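Positive phenol-degradative gene regulator (Ralstonia sp. E2, PDB 5FRY) is a transcription activator that senses phenols through its zinc-containing sensory domain and probably binds ATP and specific DNA sequences through its other domains. Local coordinates at residues G65-M70 and V150-I155. Residues are numbered along the deposited sequence; the frame is centred on the assembly and turned at random.
With ZN (zinc ion), chain C.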
ATOM      1  N   GLY A  65      15.674   0.135  -5.552  1.00 41.15           N
ATOM      2  CA  GLY A  65      15.853  -1.250  -5.138  1.00 37.80           C
ATOM      3  C   GLY A  65      14.741  -1.689  -4.202  1.00 37.89           C
ATOM      4  O   GLY A  65      14.131  -2.737  -4.411  1.00 35.07           O
ATOM      5  N   LEU A  66      14.468  -0.866  -3.189  1.00 40.35           N
ATOM      6  CA  LEU A  66      13.403  -1.133  -2.223  1.00 36.95           C
ATOM      7  C   LEU A  66      12.025  -1.302  -2.898  1.00 33.20           C
ATOM      8  O   LEU A  66      11.308  -2.262  -2.605  1.00 31.29           O
ATOM      9  CB  LEU A  66      13.360  -0.020  -1.171  1.00 39.71           C
ATOM     10  CG  LEU A  66      14.535   0.105  -0.186  1.00 35.05           C
ATOM     11  CD1 LEU A  66      14.463   1.390   0.622  1.00 38.57           C
ATOM     12  CD2 LEU A  66      14.563  -1.077   0.754  1.00 29.38           C
ATOM     13  N   PHE A  67      11.658  -0.395  -3.801  1.00 35.57           N
ATOM     14  CA  PHE A  67      10.369  -0.510  -4.498  1.00 35.70           C
ATOM     15  C   PHE A  67      10.296  -1.694  -5.469  1.00 33.91           C
ATOM     16  O   PHE A  67       9.268  -2.379  -5.568  1.00 29.39           O
ATOM     17  CB  PHE A  67      10.047   0.802  -5.225  1.00 32.33           C
ATOM     18  CG  PHE A  67       9.441   1.837  -4.326  1.00 35.76           C
ATOM     19  CD1 PHE A  67       8.096   1.780  -3.994  1.00 33.25           C
ATOM     20  CD2 PHE A  67      10.222   2.846  -3.771  1.00 41.88           C
ATOM     21  CE1 PHE A  67       7.524   2.736  -3.137  1.00 36.87           C
ATOM     22  CE2 PHE A  67       9.659   3.803  -2.911  1.00 36.20           C
ATOM     23  CZ  PHE A  67       8.309   3.743  -2.599  1.00 36.70           C
ATOM     24  N   MET A  68      11.374  -1.957  -6.190  1.00 33.82           N
ATOM     25  CA  MET A  68      11.368  -3.128  -7.060  1.00 31.58           C
ATOM     26  C   MET A  68      11.176  -4.401  -6.242  1.00 28.41           C
ATOM     27  O   MET A  68      10.378  -5.263  -6.604  1.00 27.15           O
ATOM     28  CB  MET A  68      12.651  -3.203  -7.884  1.00 34.69           C
ATOM     29  CG  MET A  68      12.871  -2.000  -8.801  1.00 38.09           C
ATOM     30  SD  MET A  68      14.478  -2.130  -9.614  1.00 41.40           S
ATOM     31  CE  MET A  68      14.463  -3.860 -10.074  1.00 38.65           C
ATOM     32  N   ARG A  69      11.876  -4.514  -5.117  1.00 29.98           N
ATOM     33  CA  ARG A  69      11.745  -5.711  -4.288  1.00 31.09           C
ATOM     34  C   ARG A  69      10.345  -5.826  -3.656  1.00 31.35           C
ATOM     35  O   ARG A  69       9.841  -6.932  -3.492  1.00 25.48           O
ATOM     36  CB  ARG A  69      12.848  -5.754  -3.217  1.00 33.74           C
ATOM     37  CG  ARG A  69      14.264  -5.921  -3.812  1.00 39.86           C
ATOM     38  CD  ARG A  69      15.375  -6.124  -2.774  1.00 36.52           C
ATOM     39  NE  ARG A  69      15.630  -4.955  -1.940  1.00 39.43           N
ATOM     40  CZ  ARG A  69      16.371  -3.904  -2.296  1.00 40.45           C
ATOM     41  NH1 ARG A  69      16.947  -3.858  -3.488  1.00 38.76           N
ATOM     42  NH2 ARG A  69      16.527  -2.884  -1.458  1.00 37.65           N
ATOM     43  N   MET A  70       9.693  -4.702  -3.366  1.00 29.84           N
ATOM     44  CA  MET A  70       8.341  -4.747  -2.815  1.00 27.98           C
ATOM     45  C   MET A  70       7.400  -5.253  -3.905  1.00 22.27           C
ATOM     46  O   MET A  70       6.526  -6.094  -3.643  1.00 26.60           O
ATOM     47  CB  MET A  70       7.897  -3.362  -2.292  1.00 26.53           C
ATOM     48  CG  MET A  70       6.594  -3.430  -1.581  1.00 20.18           C
ATOM     49  SD  MET A  70       6.099  -1.967  -0.590  1.00 33.92           S
ATOM     50  CE  MET A  70       6.203  -0.720  -1.799  1.00 27.90           C
ATOM     51  N   VAL A 150      10.520   4.952 -14.189  1.00 31.30           N
ATOM     52  CA  VAL A 150      10.232   5.132 -12.772  1.00 37.71           C
ATOM     53  C   VAL A 150       9.203   4.149 -12.190  1.00 34.48           C
ATOM     54  O   VAL A 150       8.985   4.147 -10.982  1.00 35.41           O
ATOM     55  CB  VAL A 150       9.707   6.579 -12.495  1.00 37.20           C
ATOM     56  CG1 VAL A 150      10.762   7.612 -12.843  1.00 41.78           C
ATOM     57  CG2 VAL A 150       8.445   6.836 -13.279  1.00 38.94           C
ATOM     58  N   CYS A 151       8.554   3.330 -13.016  1.00 36.69           N
ATOM     59  CA  CYS A 151       7.562   2.386 -12.467  1.00 34.17           C
ATOM     60  C   CYS A 151       8.211   1.134 -11.843  1.00 32.19           C
ATOM     61  O   CYS A 151       7.960   0.007 -12.261  1.00 29.85           O
ATOM     62  CB  CYS A 151       6.548   2.006 -13.548  1.00 25.57           C
ATOM     63  SG  CYS A 151       5.661   3.468 -14.149  1.00 29.04           S
ATOM     64  N   TRP A 152       8.998   1.370 -10.793  1.00 32.11           N
ATOM     65  CA  TRP A 152       9.817   0.384 -10.108  1.00 27.53           C
ATOM     66  C   TRP A 152       9.086  -0.818  -9.486  1.00 31.69           C
ATOM     67  O   TRP A 152       9.466  -1.974  -9.744  1.00 30.18           O
ATOM     68  CB  TRP A 152      10.632   1.083  -9.008  1.00 32.28           C
ATOM     69  CG  TRP A 152      11.413   2.266  -9.515  1.00 41.50           C
ATOM     70  CD1 TRP A 152      11.883   2.460 -10.788  1.00 38.71           C
ATOM     71  CD2 TRP A 152      11.796   3.428  -8.764  1.00 37.26           C
ATOM     72  NE1 TRP A 152      12.547   3.662 -10.868  1.00 41.51           N
ATOM     73  CE2 TRP A 152      12.504   4.276  -9.642  1.00 41.01           C
ATOM     74  CE3 TRP A 152      11.612   3.831  -7.437  1.00 40.88           C
ATOM     75  CZ2 TRP A 152      13.026   5.505  -9.230  1.00 36.91           C
ATOM     76  CZ3 TRP A 152      12.132   5.052  -7.032  1.00 40.55           C
ATOM     77  CH2 TRP A 152      12.831   5.870  -7.924  1.00 42.67           C
ATOM     78  N   MET A 153       8.086  -0.550  -8.643  1.00 28.73           N
ATOM     79  CA  MET A 153       7.266  -1.597  -8.033  1.00 27.11           C
ATOM     80  C   MET A 153       6.447  -2.317  -9.075  1.00 26.68           C
ATOM     81  O   MET A 153       6.188  -3.515  -8.916  1.00 28.06           O
ATOM     82  CB  MET A 153       6.327  -1.021  -6.966  1.00 26.13           C
ATOM     83  CG  MET A 153       5.710  -2.032  -6.000  1.00 24.20           C
ATOM     84  SD  MET A 153       4.499  -1.177  -4.933  1.00 37.75           S
ATOM     85  CE  MET A 153       5.131   0.460  -5.009  1.00 25.29           C
ATOM     86  N   GLN A 154       6.005  -1.606 -10.117  1.00 25.48           N
ATOM     87  CA  GLN A 154       5.244  -2.259 -11.171  1.00 27.55           C
ATOM     88  C   GLN A 154       6.120  -3.253 -11.899  1.00 26.87           C
ATOM     89  O   GLN A 154       5.671  -4.347 -12.230  1.00 30.41           O
ATOM     90  CB  GLN A 154       4.681  -1.255 -12.157  1.00 29.03           C
ATOM     91  CG  GLN A 154       3.496  -0.493 -11.560  1.00 24.51           C
ATOM     92  CD  GLN A 154       3.043   0.641 -12.421  1.00 32.61           C
ATOM     93  OE1 GLN A 154       2.401   1.572 -11.932  1.00 28.84           O
ATOM     94  NE2 GLN A 154       3.340   0.566 -13.724  1.00 36.23           N
ATOM     95  N   ILE A 155       7.360  -2.856 -12.158  1.00 23.67           N
ATOM     96  CA  ILE A 155       8.341  -3.753 -12.808  1.00 27.94           C
ATOM     97  C   ILE A 155       8.720  -4.951 -11.938  1.00 31.53           C
ATOM     98  O   ILE A 155       8.737  -6.091 -12.409  1.00 32.19           O
ATOM     99  CB  ILE A 155       9.636  -2.994 -13.178  1.00 30.10           C
ATOM    100  CG1 ILE A 155       9.404  -2.136 -14.420  1.00 34.52           C
ATOM    101  CG2 ILE A 155      10.789  -3.974 -13.376  1.00 29.09           C
ATOM    102  CD1 ILE A 155       9.103  -2.947 -15.661  1.00 32.21           C
TER
HETATM  103 ZN    ZN C1208       6.327   3.602 -16.247  1.00 37.96          ZN
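The ring of Phe67 is met at its edge, nearly in its own plane, by the methyl group of Met153, with CE 3.4 Å from CD1 of Phe67. Phe67 CD2 in turn lies at the edge of the Trp152 indole, 4.0 Å from CE3 of Trp152, while Val150 O lies above one indole face, toward its rim. Arg51 of helix 44-58 makes cation-pi contacts with both Phe67 and Trp152. The two helices come close enough for backbones to touch: the CA atoms of Met68 and Met153 are 4.5 Å apart. CA-H...O contacts run both ways. Met153 CA lies 3.3 Å from Phe67 O, and Met68 CA lies 3.5 Å from Trp152 O. The CB and CG methylenes of Met153 pass Phe67 O, chi1 of -164° turning CG away from its own N. The chain then bends at chi3, and CE of Met153 lies 3.6 Å from CE of Met70. Beside Trp152, Cys151 occupies the N-cap position of helix 152-166, where the Glu135 carboxylate takes the N-H groups of Met153 and Gln154. Cys151 SG binds zinc at 2.2 Å together with Glu174, Cys177 and Cys185. The buried contact thus exemplifies close helix-helix packing through backbone CA-H...O contacts, joining helix 60-84 to the zinc-binding V4R part of this phenol-sensing domain.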